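Local coordinates for protein response regulator aspartate phosphatase I (Bacillus subtilis subsp. subtilis, PDB 4I1A) that dephosphorylates the sporulation phosphotransferase Spo0F and activates gene expression, excision and transfer of ICEBs1 by inactivating its repressor ImmR, at residues Tyr112-Lys117 against Ser150-Tyr155; Arg185-Val190 against Phe207-Glu212; Glu239-Ser244 against Ala274-Tyr279; Glu343-Phe348 against Met355-Tyr360. All blocks are in the same frame, centred on the assembly; numbering follows the deposited sequence.

Contact 1: Tyr112-Lys117 against Ser150-Tyr155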
# COMPACT_ATOMS: atom_id res chain seq x y z
N TYR A 112 -18.05 -12.98 -5.77
CA TYR A 112 -18.31 -14.01 -4.78
C TYR A 112 -17.04 -14.81 -4.51
O TYR A 112 -16.61 -14.93 -3.36
CB TYR A 112 -19.42 -14.92 -5.30
CG TYR A 112 -19.60 -16.23 -4.58
CD1 TYR A 112 -20.08 -16.27 -3.28
CD2 TYR A 112 -19.33 -17.44 -5.22
CE1 TYR A 112 -20.27 -17.48 -2.63
CE2 TYR A 112 -19.51 -18.65 -4.57
CZ TYR A 112 -19.98 -18.66 -3.28
OH TYR A 112 -20.17 -19.86 -2.62
N GLU A 113 -16.43 -15.34 -5.56
CA GLU A 113 -15.22 -16.13 -5.42
C GLU A 113 -14.04 -15.31 -4.92
O GLU A 113 -13.13 -15.83 -4.27
CB GLU A 113 -14.85 -16.83 -6.73
CG GLU A 113 -15.89 -17.82 -7.23
CD GLU A 113 -15.88 -19.13 -6.47
OE1 GLU A 113 -15.87 -20.19 -7.13
OE2 GLU A 113 -15.89 -19.11 -5.22
N PHE A 114 -14.04 -14.02 -5.22
CA PHE A 114 -12.98 -13.15 -4.75
C PHE A 114 -13.09 -13.00 -3.23
O PHE A 114 -12.09 -12.95 -2.52
CB PHE A 114 -13.03 -11.78 -5.44
CG PHE A 114 -11.92 -10.86 -5.01
CD1 PHE A 114 -10.61 -11.10 -5.40
CD2 PHE A 114 -12.18 -9.77 -4.20
CE1 PHE A 114 -9.58 -10.26 -5.00
CE2 PHE A 114 -11.15 -8.92 -3.79
CZ PHE A 114 -9.85 -9.17 -4.20
N ARG A 115 -14.33 -12.94 -2.75
CA ARG A 115 -14.61 -12.85 -1.32
C ARG A 115 -14.00 -14.03 -0.56
O ARG A 115 -13.31 -13.84 0.45
CB ARG A 115 -16.12 -12.78 -1.07
CG ARG A 115 -16.51 -12.80 0.40
CD ARG A 115 -15.97 -11.58 1.13
NE ARG A 115 -16.10 -11.73 2.58
CZ ARG A 115 -15.14 -12.21 3.37
NH1 ARG A 115 -13.97 -12.58 2.85
NH2 ARG A 115 -15.34 -12.31 4.67
N ARG A 116 -14.23 -15.24 -1.06
CA ARG A 116 -13.63 -16.43 -0.46
C ARG A 116 -12.20 -16.63 -0.94
O ARG A 116 -11.58 -17.65 -0.66
CB ARG A 116 -14.48 -17.66 -0.75
CG ARG A 116 -15.53 -17.46 -1.83
CD ARG A 116 -16.51 -18.63 -1.87
NE ARG A 116 -15.85 -19.90 -2.17
CZ ARG A 116 -16.45 -21.09 -2.10
NH1 ARG A 116 -17.72 -21.18 -1.75
NH2 ARG A 116 -15.77 -22.19 -2.39
N LYS A 117 -11.70 -15.65 -1.69
CA LYS A 117 -10.31 -15.61 -2.15
C LYS A 117 -9.91 -16.78 -3.05
O LYS A 117 -8.74 -17.15 -3.12
CB LYS A 117 -9.35 -15.45 -0.97
CG LYS A 117 -9.46 -14.10 -0.28
CD LYS A 117 -9.03 -12.98 -1.22
CE LYS A 117 -9.52 -11.62 -0.73
NZ LYS A 117 -11.01 -11.56 -0.68
N SER A 150 -9.84 -5.22 -12.46
CA SER A 150 -8.52 -4.65 -12.19
C SER A 150 -8.10 -5.00 -10.78
O SER A 150 -6.92 -5.25 -10.53
CB SER A 150 -8.51 -3.13 -12.37
OG SER A 150 -9.17 -2.48 -11.31
N TYR A 151 -9.07 -5.04 -9.87
CA TYR A 151 -8.80 -5.29 -8.46
C TYR A 151 -8.32 -6.72 -8.18
O TYR A 151 -7.35 -6.90 -7.44
CB TYR A 151 -10.04 -4.96 -7.63
CG TYR A 151 -9.74 -4.84 -6.15
CD1 TYR A 151 -9.15 -3.70 -5.64
CD2 TYR A 151 -10.05 -5.88 -5.28
CE1 TYR A 151 -8.87 -3.59 -4.28
CE2 TYR A 151 -9.78 -5.77 -3.93
CZ TYR A 151 -9.19 -4.63 -3.43
OH TYR A 151 -8.92 -4.53 -2.08
N VAL A 152 -8.98 -7.72 -8.74
CA VAL A 152 -8.50 -9.09 -8.54
C VAL A 152 -7.10 -9.24 -9.15
O VAL A 152 -6.22 -9.85 -8.55
CB VAL A 152 -9.50 -10.16 -9.08
CG1 VAL A 152 -9.98 -9.79 -10.44
CG2 VAL A 152 -8.84 -11.55 -9.11
N TYR A 153 -6.91 -8.65 -10.33
CA TYR A 153 -5.61 -8.63 -10.98
C TYR A 153 -4.55 -7.95 -10.13
O TYR A 153 -3.41 -8.43 -10.04
CB TYR A 153 -5.72 -7.98 -12.36
CG TYR A 153 -6.13 -8.96 -13.43
CD1 TYR A 153 -5.57 -10.23 -13.49
CD2 TYR A 153 -7.10 -8.62 -14.37
CE1 TYR A 153 -5.94 -11.14 -14.47
CE2 TYR A 153 -7.49 -9.53 -15.36
CZ TYR A 153 -6.90 -10.78 -15.40
OH TYR A 153 -7.28 -11.68 -16.37
N TYR A 154 -4.92 -6.85 -9.48
CA TYR A 154 -4.04 -6.15 -8.56
C TYR A 154 -3.69 -7.02 -7.35
O TYR A 154 -2.59 -6.92 -6.80
CB TYR A 154 -4.68 -4.84 -8.10
CG TYR A 154 -3.86 -4.05 -7.10
CD1 TYR A 154 -2.60 -3.57 -7.43
CD2 TYR A 154 -4.35 -3.77 -5.83
CE1 TYR A 154 -1.83 -2.86 -6.53
CE2 TYR A 154 -3.60 -3.05 -4.91
CZ TYR A 154 -2.34 -2.59 -5.26
OH TYR A 154 -1.58 -1.87 -4.36
N TYR A 155 -4.61 -7.88 -6.95
CA TYR A 155 -4.38 -8.77 -5.81
C TYR A 155 -3.34 -9.82 -6.19
O TYR A 155 -2.50 -10.20 -5.37
CB TYR A 155 -5.69 -9.42 -5.37
CG TYR A 155 -5.67 -10.04 -3.98
CD1 TYR A 155 -5.19 -11.33 -3.78
CD2 TYR A 155 -6.17 -9.35 -2.88
CE1 TYR A 155 -5.18 -11.91 -2.52
CE2 TYR A 155 -6.17 -9.92 -1.62
CZ TYR A 155 -5.67 -11.20 -1.44
OH TYR A 155 -5.67 -11.77 -0.18
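Phe114 carries this contact, reaching from the last turn of helix 102-115 into an aromatic cluster with Tyr151 and Tyr155 of helix 139-155. The arrangement belongs to the all-helical tetratricopeptide repeat (TPR) architecture, with two helices that are next but one in the chain laid side by side; residues 150-155 open the predicted TPR 2. CG of Phe114 is anti to the backbone N (chi1 -178°), which sends the ring toward helix 139-155. There its CZ comes within 3.4 Å of Tyr151 CE2, meeting that ring at its edge. Toward Tyr155 the geometry is an offset edge-to-face pair, the Phe114 edge aimed at the tyrosine face with the planes 87° apart. CE1 of Phe114 lies 3.9 Å from Val152 CA, and its CD1 is 4.0 Å from Val152 CB, so backbone and side chain of helix 139-155 both help seat the ring. Replacing Phe114 by an alanine takes away the ring that all three partners touch and would probably open a gap between the helices, setting Tyr155 freer to turn.

The helix stops just beyond Phe114 in a Schellman motif, with Lys117 at positive phi as its C-prime residue. Bent at chi2 and chi4, the lysine chain folds back so that its ammonium returns to the backbone O of Phe114, a short contact that places it above one face of the Phe114 ring, toward the rim. On the way it passes across Tyr155, with Lys117 CD 3.7 Å from Tyr155 OH and Lys117 CE 3.9 Å from Tyr155 CE2.

Contact 2: Arg185-Val190 against Phe207-Glu212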
# COMPACT_ATOMS: atom_id res chain seq x y z
N ARG A 185 -10.73 5.87 -6.56
CA ARG A 185 -10.34 4.48 -6.32
C ARG A 185 -9.64 3.85 -7.53
O ARG A 185 -8.64 3.15 -7.35
CB ARG A 185 -11.55 3.65 -5.90
CG ARG A 185 -12.11 4.03 -4.54
CD ARG A 185 -13.30 3.15 -4.18
NE ARG A 185 -13.87 3.52 -2.89
CZ ARG A 185 -15.07 3.11 -2.45
NH1 ARG A 185 -15.82 2.34 -3.22
NH2 ARG A 185 -15.50 3.49 -1.26
N CYS A 186 -10.16 4.12 -8.73
CA CYS A 186 -9.51 3.66 -9.97
C CYS A 186 -8.09 4.17 -10.06
O CYS A 186 -7.16 3.41 -10.34
CB CYS A 186 -10.29 4.13 -11.21
SG CYS A 186 -11.79 3.19 -11.52
N GLN A 187 -7.92 5.47 -9.79
CA GLN A 187 -6.60 6.08 -9.71
C GLN A 187 -5.69 5.43 -8.65
O GLN A 187 -4.49 5.31 -8.87
CB GLN A 187 -6.71 7.59 -9.46
CG GLN A 187 -7.41 8.36 -10.57
CD GLN A 187 -7.63 9.82 -10.20
OE1 GLN A 187 -7.79 10.16 -9.02
NE2 GLN A 187 -7.63 10.70 -11.20
N PHE A 188 -6.25 5.01 -7.51
CA PHE A 188 -5.45 4.31 -6.50
C PHE A 188 -4.93 3.01 -7.07
O PHE A 188 -3.79 2.63 -6.81
CB PHE A 188 -6.25 4.00 -5.21
CG PHE A 188 -6.42 5.19 -4.28
CD1 PHE A 188 -6.03 6.47 -4.66
CD2 PHE A 188 -6.98 5.02 -3.03
CE1 PHE A 188 -6.21 7.57 -3.81
CE2 PHE A 188 -7.17 6.11 -2.16
CZ PHE A 188 -6.78 7.39 -2.55
N ILE A 189 -5.76 2.31 -7.83
CA ILE A 189 -5.33 1.04 -8.43
C ILE A 189 -4.18 1.30 -9.41
O ILE A 189 -3.16 0.61 -9.37
CB ILE A 189 -6.48 0.31 -9.16
CG1 ILE A 189 -7.67 0.11 -8.22
CG2 ILE A 189 -6.01 -1.03 -9.70
CD1 ILE A 189 -7.40 -0.85 -7.10
N VAL A 190 -4.35 2.30 -10.27
CA VAL A 190 -3.32 2.65 -11.24
C VAL A 190 -2.02 2.92 -10.51
O VAL A 190 -0.99 2.31 -10.81
CB VAL A 190 -3.72 3.88 -12.10
CG1 VAL A 190 -2.53 4.37 -12.91
CG2 VAL A 190 -4.89 3.52 -13.03
N PHE A 207 -1.66 10.03 -7.50
CA PHE A 207 -2.14 10.37 -6.16
C PHE A 207 -2.39 11.87 -6.03
O PHE A 207 -3.31 12.28 -5.31
CB PHE A 207 -1.16 9.89 -5.08
CG PHE A 207 -1.17 8.39 -4.86
CD1 PHE A 207 -2.36 7.71 -4.63
CD2 PHE A 207 0.01 7.66 -4.87
CE1 PHE A 207 -2.37 6.33 -4.42
CE2 PHE A 207 0.01 6.28 -4.66
CZ PHE A 207 -1.18 5.62 -4.43
N LEU A 208 -1.59 12.69 -6.70
CA LEU A 208 -1.81 14.15 -6.67
C LEU A 208 -3.15 14.51 -7.31
O LEU A 208 -3.84 15.41 -6.85
CB LEU A 208 -0.67 14.92 -7.34
CG LEU A 208 0.61 15.00 -6.50
CD1 LEU A 208 1.77 15.55 -7.32
CD2 LEU A 208 0.40 15.83 -5.24
N LYS A 209 -3.51 13.79 -8.37
CA LYS A 209 -4.81 14.01 -9.00
C LYS A 209 -5.90 13.58 -8.03
O LYS A 209 -6.91 14.26 -7.89
CB LYS A 209 -4.93 13.25 -10.32
CG LYS A 209 -4.13 13.87 -11.46
CD LYS A 209 -4.63 13.40 -12.83
CE LYS A 209 -4.37 11.91 -13.04
NZ LYS A 209 -5.17 11.36 -14.19
N SER A 210 -5.68 12.47 -7.35
CA SER A 210 -6.66 11.95 -6.41
C SER A 210 -6.96 12.97 -5.31
O SER A 210 -8.12 13.16 -4.94
CB SER A 210 -6.16 10.63 -5.81
OG SER A 210 -5.96 9.68 -6.85
N LEU A 211 -5.91 13.62 -4.81
CA LEU A 211 -6.04 14.64 -3.77
C LEU A 211 -6.90 15.81 -4.22
O LEU A 211 -7.72 16.31 -3.46
CB LEU A 211 -4.66 15.15 -3.35
CG LEU A 211 -4.66 16.21 -2.24
CD1 LEU A 211 -5.37 15.68 -1.01
CD2 LEU A 211 -3.25 16.68 -1.89
N GLU A 212 -6.71 16.23 -5.47
CA GLU A 212 -7.47 17.34 -6.01
C GLU A 212 -8.96 16.99 -6.04
O GLU A 212 -9.79 17.76 -5.57
CB GLU A 212 -6.98 17.72 -7.41
CG GLU A 212 -5.54 18.24 -7.47
CD GLU A 212 -5.08 18.54 -8.89
OE1 GLU A 212 -5.79 19.30 -9.61
OE2 GLU A 212 -4.02 18.02 -9.30
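Phe188 presents one face of its ring to the edge of Phe207, an offset edge-to-face pair with centroids 5.6 Å apart and planes at 63°. The closest atoms are Phe188 CD1 and Phe207 CE1, at 3.7 Å, and CD1 lies near the plane of the Phe207 ring. Next to this, CE1 on the rim of Phe188 touches Ser210 CB at 3.7 Å. Residues about one turn apart on helix 200-215 thus meet the Phe188 ring at its face (Phe207) and at its edge (Ser210).

The polar half lies beside it. Gln187 has CG anti to the carbonyl carbon (chi1 -63°) and an extended chain beyond, which carries its amide over to the other helix. Its OE1 stands 2.9 Å from Ser210 OG, whose single proton also has the backbone O of Gln206 within reach. The NE2 end of the amide lies crosswise against the Lys209 side chain, 3.8 Å from Lys209 CB. A leucine in place of Gln187 has no amide oxygen, so this polar link between the helices would probably be lost and Ser210 OG left to Gln206 O.

The segments run antiparallel, with axes 9.3 Å apart, as the paired helices of predicted TPR 3. Met225, Ser226 and Asn229 of helix 220-236 pack on Phe188, Ser210 and Phe207. The chemistry implies a divided interface: the phenylalanine rings give it bulk, while the glutamine amide gives a buried serine hydroxyl a polar neighbour across the pair.

Contact 3: Glu239-Ser244 against Ala274-Tyr279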
# COMPACT_ATOMS: atom_id res chain seq x y z
N GLU A 239 12.24 12.71 -0.93
CA GLU A 239 11.89 14.05 -0.50
C GLU A 239 11.11 13.98 0.82
O GLU A 239 9.88 14.10 0.85
CB GLU A 239 11.16 14.86 -1.57
CG GLU A 239 11.52 16.36 -1.51
CD GLU A 239 11.54 16.94 -0.08
OE1 GLU A 239 12.59 16.87 0.60
OE2 GLU A 239 10.50 17.46 0.37
N TYR A 240 11.86 13.81 1.90
CA TYR A 240 11.32 13.57 3.22
C TYR A 240 10.55 14.76 3.81
O TYR A 240 9.62 14.56 4.59
CB TYR A 240 12.45 13.15 4.15
CG TYR A 240 13.18 11.91 3.70
CD1 TYR A 240 12.48 10.79 3.24
CD2 TYR A 240 14.57 11.84 3.71
CE1 TYR A 240 13.14 9.65 2.82
CE2 TYR A 240 15.25 10.70 3.29
CZ TYR A 240 14.53 9.61 2.85
OH TYR A 240 15.20 8.47 2.44
N LYS A 241 10.93 15.98 3.45
CA LYS A 241 10.22 17.16 3.96
C LYS A 241 8.79 17.17 3.47
O LYS A 241 7.85 17.32 4.26
CB LYS A 241 10.93 18.46 3.56
CG LYS A 241 12.07 18.84 4.48
CD LYS A 241 12.66 20.19 4.09
CE LYS A 241 13.38 20.85 5.26
NZ LYS A 241 13.84 22.23 4.92
N LYS A 242 8.60 16.99 2.16
CA LYS A 242 7.26 16.94 1.61
C LYS A 242 6.51 15.70 2.11
O LYS A 242 5.32 15.78 2.41
CB LYS A 242 7.28 17.01 0.07
CG LYS A 242 7.52 18.43 -0.44
CD LYS A 242 7.29 18.58 -1.94
CE LYS A 242 8.57 18.35 -2.73
NZ LYS A 242 8.47 18.85 -4.14
N ALA A 243 7.21 14.58 2.22
CA ALA A 243 6.62 13.35 2.75
C ALA A 243 5.97 13.61 4.10
O ALA A 243 4.81 13.28 4.32
CB ALA A 243 7.67 12.23 2.87
N SER A 244 6.72 14.26 4.99
CA SER A 244 6.21 14.58 6.31
C SER A 244 5.01 15.53 6.33
O SER A 244 4.07 15.34 7.11
CB SER A 244 7.33 15.11 7.19
OG SER A 244 8.16 14.05 7.62
N ALA A 274 13.25 9.64 11.16
CA ALA A 274 14.48 8.93 11.51
C ALA A 274 15.51 9.01 10.38
O ALA A 274 16.70 9.21 10.62
CB ALA A 274 14.16 7.49 11.85
N LYS A 275 15.04 8.85 9.14
CA LYS A 275 15.93 8.94 7.98
C LYS A 275 16.55 10.33 7.82
O LYS A 275 17.58 10.47 7.17
CB LYS A 275 15.20 8.56 6.69
CG LYS A 275 14.77 7.10 6.58
CD LYS A 275 14.00 6.91 5.28
CE LYS A 275 13.15 5.67 5.31
NZ LYS A 275 12.55 5.42 3.97
N GLN A 276 15.93 11.36 8.39
CA GLN A 276 16.52 12.69 8.36
C GLN A 276 17.34 12.94 9.61
O GLN A 276 17.82 14.05 9.84
CB GLN A 276 15.46 13.79 8.24
CG GLN A 276 14.56 13.66 7.04
CD GLN A 276 13.56 14.80 6.95
OE1 GLN A 276 13.90 15.89 6.50
NE2 GLN A 276 12.33 14.55 7.39
N GLN A 277 17.51 11.88 10.41
CA GLN A 277 18.18 11.96 11.71
C GLN A 277 17.47 12.88 12.69
O GLN A 277 18.08 13.36 13.66
CB GLN A 277 19.65 12.37 11.57
CG GLN A 277 20.50 11.41 10.73
CD GLN A 277 20.64 11.89 9.30
OE1 GLN A 277 21.30 12.90 9.04
NE2 GLN A 277 20.03 11.17 8.37
N ASN A 278 16.18 13.13 12.47
CA ASN A 278 15.39 13.87 13.44
C ASN A 278 14.89 12.91 14.52
O ASN A 278 13.70 12.65 14.62
CB ASN A 278 14.24 14.60 12.77
CG ASN A 278 14.71 15.71 11.85
OD1 ASN A 278 15.76 16.32 12.07
ND2 ASN A 278 13.94 15.98 10.80
N TYR A 279 15.83 12.40 15.31
CA TYR A 279 15.61 11.27 16.20
C TYR A 279 14.67 11.59 17.36
O TYR A 279 13.95 10.72 17.84
CB TYR A 279 16.96 10.73 16.71
CG TYR A 279 17.82 10.16 15.60
CD1 TYR A 279 17.30 9.24 14.69
CD2 TYR A 279 19.14 10.57 15.43
CE1 TYR A 279 18.09 8.72 13.67
CE2 TYR A 279 19.92 10.07 14.41
CZ TYR A 279 19.40 9.15 13.53
OH TYR A 279 20.18 8.64 12.52
O HOH W 1 13.64 6.55 1.35
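Tyr240 and Lys275 both hold CG anti to the carbonyl carbon (chi1 -59° for the tyrosine), and with the lysine chain extended beyond CG the two side chains cross at about a right angle. Lys275 CB rests over one face of the Tyr240 ring, 4.3 Å from its centroid, a CH-pi contact offset toward the rim. Further out, Lys275 CD lies 3.5 Å from Tyr240 OH. One water joins the ends: it is 2.7 Å from Tyr240 OH and accepts from Lys275 NZ at 3.1 Å. The ammonium's main partner is Asp235, in a salt bridge, so the tyrosine hydroxyl is tied through water to a charged pair.

Gln276, also extended, runs alongside Tyr240, pointing the other way. Its CD comes within 3.4 Å of Tyr240 CB, and the amide plane is turned 42° from the ring. Ser244 lies nearby, but its OG bonds to Glu273.

Both segments are helix ends. Glu239 is the N-cap of helix 240-257, its OE2 accepting from Lys242 N at 2.7 Å from above the carboxylate plane, whereas helix 261-275 finishes in a Schellman motif with Gln277 as C-prime residue. The start of one helix thus meets the finish of the next, the layout of an antiparallel helical hairpin in the repeat array, the first helix belonging to predicted TPR 4 and the second ending where predicted TPR 5 begins.

Contact 4: Glu343-Phe348 against Met355-Tyr360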
# COMPACT_ATOMS: atom_id res chain seq x y z
N GLU A 343 16.17 -2.19 3.27
CA GLU A 343 16.37 -0.92 3.97
C GLU A 343 17.34 -1.09 5.13
O GLU A 343 18.20 -0.24 5.37
CB GLU A 343 15.04 -0.38 4.48
CG GLU A 343 14.06 -0.03 3.37
CD GLU A 343 13.69 1.42 3.40
OE1 GLU A 343 12.48 1.73 3.26
OE2 GLU A 343 14.60 2.26 3.58
N VAL A 344 17.19 -2.20 5.84
CA VAL A 344 18.06 -2.50 6.96
C VAL A 344 19.48 -2.79 6.48
O VAL A 344 20.46 -2.31 7.07
CB VAL A 344 17.50 -3.68 7.81
CG1 VAL A 344 18.49 -4.07 8.90
CG2 VAL A 344 16.17 -3.27 8.44
N ALA A 345 19.58 -3.56 5.41
CA ALA A 345 20.87 -3.84 4.78
C ALA A 345 21.54 -2.56 4.29
O ALA A 345 22.76 -2.41 4.47
CB ALA A 345 20.72 -4.83 3.64
N ASP A 346 20.77 -1.66 3.67
CA ASP A 346 21.36 -0.40 3.17
C ASP A 346 21.94 0.42 4.32
O ASP A 346 23.06 0.92 4.26
CB ASP A 346 20.35 0.45 2.39
CG ASP A 346 19.97 -0.16 1.05
OD1 ASP A 346 20.62 -1.15 0.63
OD2 ASP A 346 19.01 0.34 0.42
N TYR A 347 21.15 0.53 5.38
CA TYR A 347 21.51 1.26 6.57
C TYR A 347 22.82 0.77 7.20
O TYR A 347 23.68 1.58 7.56
CB TYR A 347 20.35 1.21 7.58
CG TYR A 347 20.69 1.80 8.92
CD1 TYR A 347 21.29 1.03 9.91
CD2 TYR A 347 20.43 3.13 9.20
CE1 TYR A 347 21.62 1.56 11.14
CE2 TYR A 347 20.77 3.68 10.43
CZ TYR A 347 21.35 2.89 11.40
OH TYR A 347 21.67 3.43 12.64
N PHE A 348 22.97 -0.54 7.33
CA PHE A 348 24.20 -1.10 7.88
C PHE A 348 25.38 -0.94 6.92
O PHE A 348 26.53 -0.79 7.34
CB PHE A 348 24.01 -2.57 8.29
CG PHE A 348 23.17 -2.75 9.52
CD1 PHE A 348 23.37 -1.94 10.63
CD2 PHE A 348 22.15 -3.69 9.56
CE1 PHE A 348 22.58 -2.08 11.77
CE2 PHE A 348 21.36 -3.84 10.69
CZ PHE A 348 21.57 -3.03 11.79
N MET A 355 29.15 -7.15 7.62
CA MET A 355 28.70 -8.48 7.99
C MET A 355 27.19 -8.48 8.23
O MET A 355 26.45 -9.32 7.69
CB MET A 355 29.47 -8.98 9.21
CG MET A 355 29.85 -10.44 9.15
SD MET A 355 30.94 -10.88 10.50
CE MET A 355 30.37 -12.53 10.88
N LEU A 356 26.73 -7.51 9.01
CA LEU A 356 25.30 -7.36 9.28
C LEU A 356 24.56 -7.04 8.00
O LEU A 356 23.49 -7.59 7.73
CB LEU A 356 25.07 -6.22 10.28
CG LEU A 356 24.87 -6.54 11.75
CD1 LEU A 356 24.79 -5.24 12.56
CD2 LEU A 356 23.60 -7.38 11.95
N SER A 357 25.12 -6.13 7.23
CA SER A 357 24.54 -5.71 5.96
C SER A 357 24.38 -6.89 5.01
O SER A 357 23.35 -7.01 4.35
CB SER A 357 25.44 -4.64 5.31
OG SER A 357 24.88 -4.12 4.12
N ASN A 358 25.39 -7.76 4.93
CA ASN A 358 25.29 -8.98 4.12
C ASN A 358 24.20 -9.93 4.58
O ASN A 358 23.49 -10.51 3.74
CB ASN A 358 26.63 -9.71 4.07
CG ASN A 358 27.54 -9.18 2.98
OD1 ASN A 358 27.35 -8.06 2.47
ND2 ASN A 358 28.53 -9.98 2.62
N GLU A 359 24.07 -10.09 5.90
CA GLU A 359 23.05 -10.96 6.49
C GLU A 359 21.67 -10.55 6.03
O GLU A 359 20.83 -11.39 5.74
CB GLU A 359 23.13 -10.92 8.02
CG GLU A 359 21.89 -11.48 8.72
CD GLU A 359 22.14 -11.80 10.19
OE1 GLU A 359 23.13 -12.50 10.48
OE2 GLU A 359 21.35 -11.35 11.04
N TYR A 360 21.45 -9.25 5.92
CA TYR A 360 20.14 -8.75 5.54
C TYR A 360 19.91 -8.70 4.03
O TYR A 360 18.76 -8.83 3.58
CB TYR A 360 19.87 -7.40 6.24
CG TYR A 360 19.43 -7.62 7.67
CD1 TYR A 360 18.11 -7.98 7.96
CD2 TYR A 360 20.33 -7.53 8.73
CE1 TYR A 360 17.70 -8.22 9.25
CE2 TYR A 360 19.93 -7.76 10.04
CZ TYR A 360 18.61 -8.11 10.29
OH TYR A 360 18.19 -8.35 11.56
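Val344 caps one face of Tyr360 with its CG1 methyl, which sits almost squarely over the centre of the tyrosine ring, 3.8 Å from its centroid. That methyl is anti to the backbone N (chi1 174°), the position that turns it to the ring. One turn along, the roles are exchanged. Now segment 355-360 supplies the bump, Leu356 CD1, and segment 343-348 the flat surface, the Phe348 ring, with CD1 standing 3.9 Å from its centroid. Leu356 CB adds to the cover on the same residue, 3.9 Å from Phe348 CD2. The two rings approach each other as well, Phe348 CE2 lying 4.2 Å from Tyr360 CE2.

Beside these bulky pairs, where the backbones come closest, the residues are small: Ala345 and Ser357. Their CA atoms come to 4.3 Å, and the axes of the antiparallel helices close to 7.8 Å. Here Ala345 CB packs against both Ser357 O and Tyr360 CB, while Phe348 CB rests on Ser357 CB. The serine hydroxyl uses the closeness: Ser357 OG donates to Ala345 O at 2.7 Å, arriving tilted 32° from the carbonyl plane. A buried hydroxyl is thereby satisfied by a main-chain oxygen of the partner helix. Ile321 of helix 318-330 packs onto Val344, Phe348 and Tyr360 alike.

Small residues at the closest approach, with large apolar ones beside them, are the hallmark of the helix-turn-helix unit of a TPR, and Ala345 and Ser357 occupy the eighth and twentieth positions of predicted TPR 6, where the consensus favours small side chains.

In the fold
The four contacts follow one another along the chain, each closing before the next opens, and mark successive places in the helical repeat array. Contacts 1 and 2 have centres 20 Å apart and touch directly, Tyr151 CD1 meeting Ile189 CD1 at 3.7 Å. From contact 2 to contact 3 the centres are 24 Å apart and the nearest atoms about 8 Å, and they do not touch. Contacts 3 and 4 do touch, through a long, weak ion pair between Lys275 and Glu343. Contacts 1 and 4 have centres about 36 Å apart, yet their nearest atoms are about 16 Å apart, as the array curves round. Contacts 2 and 4 lie on opposite sides of the chain's centre.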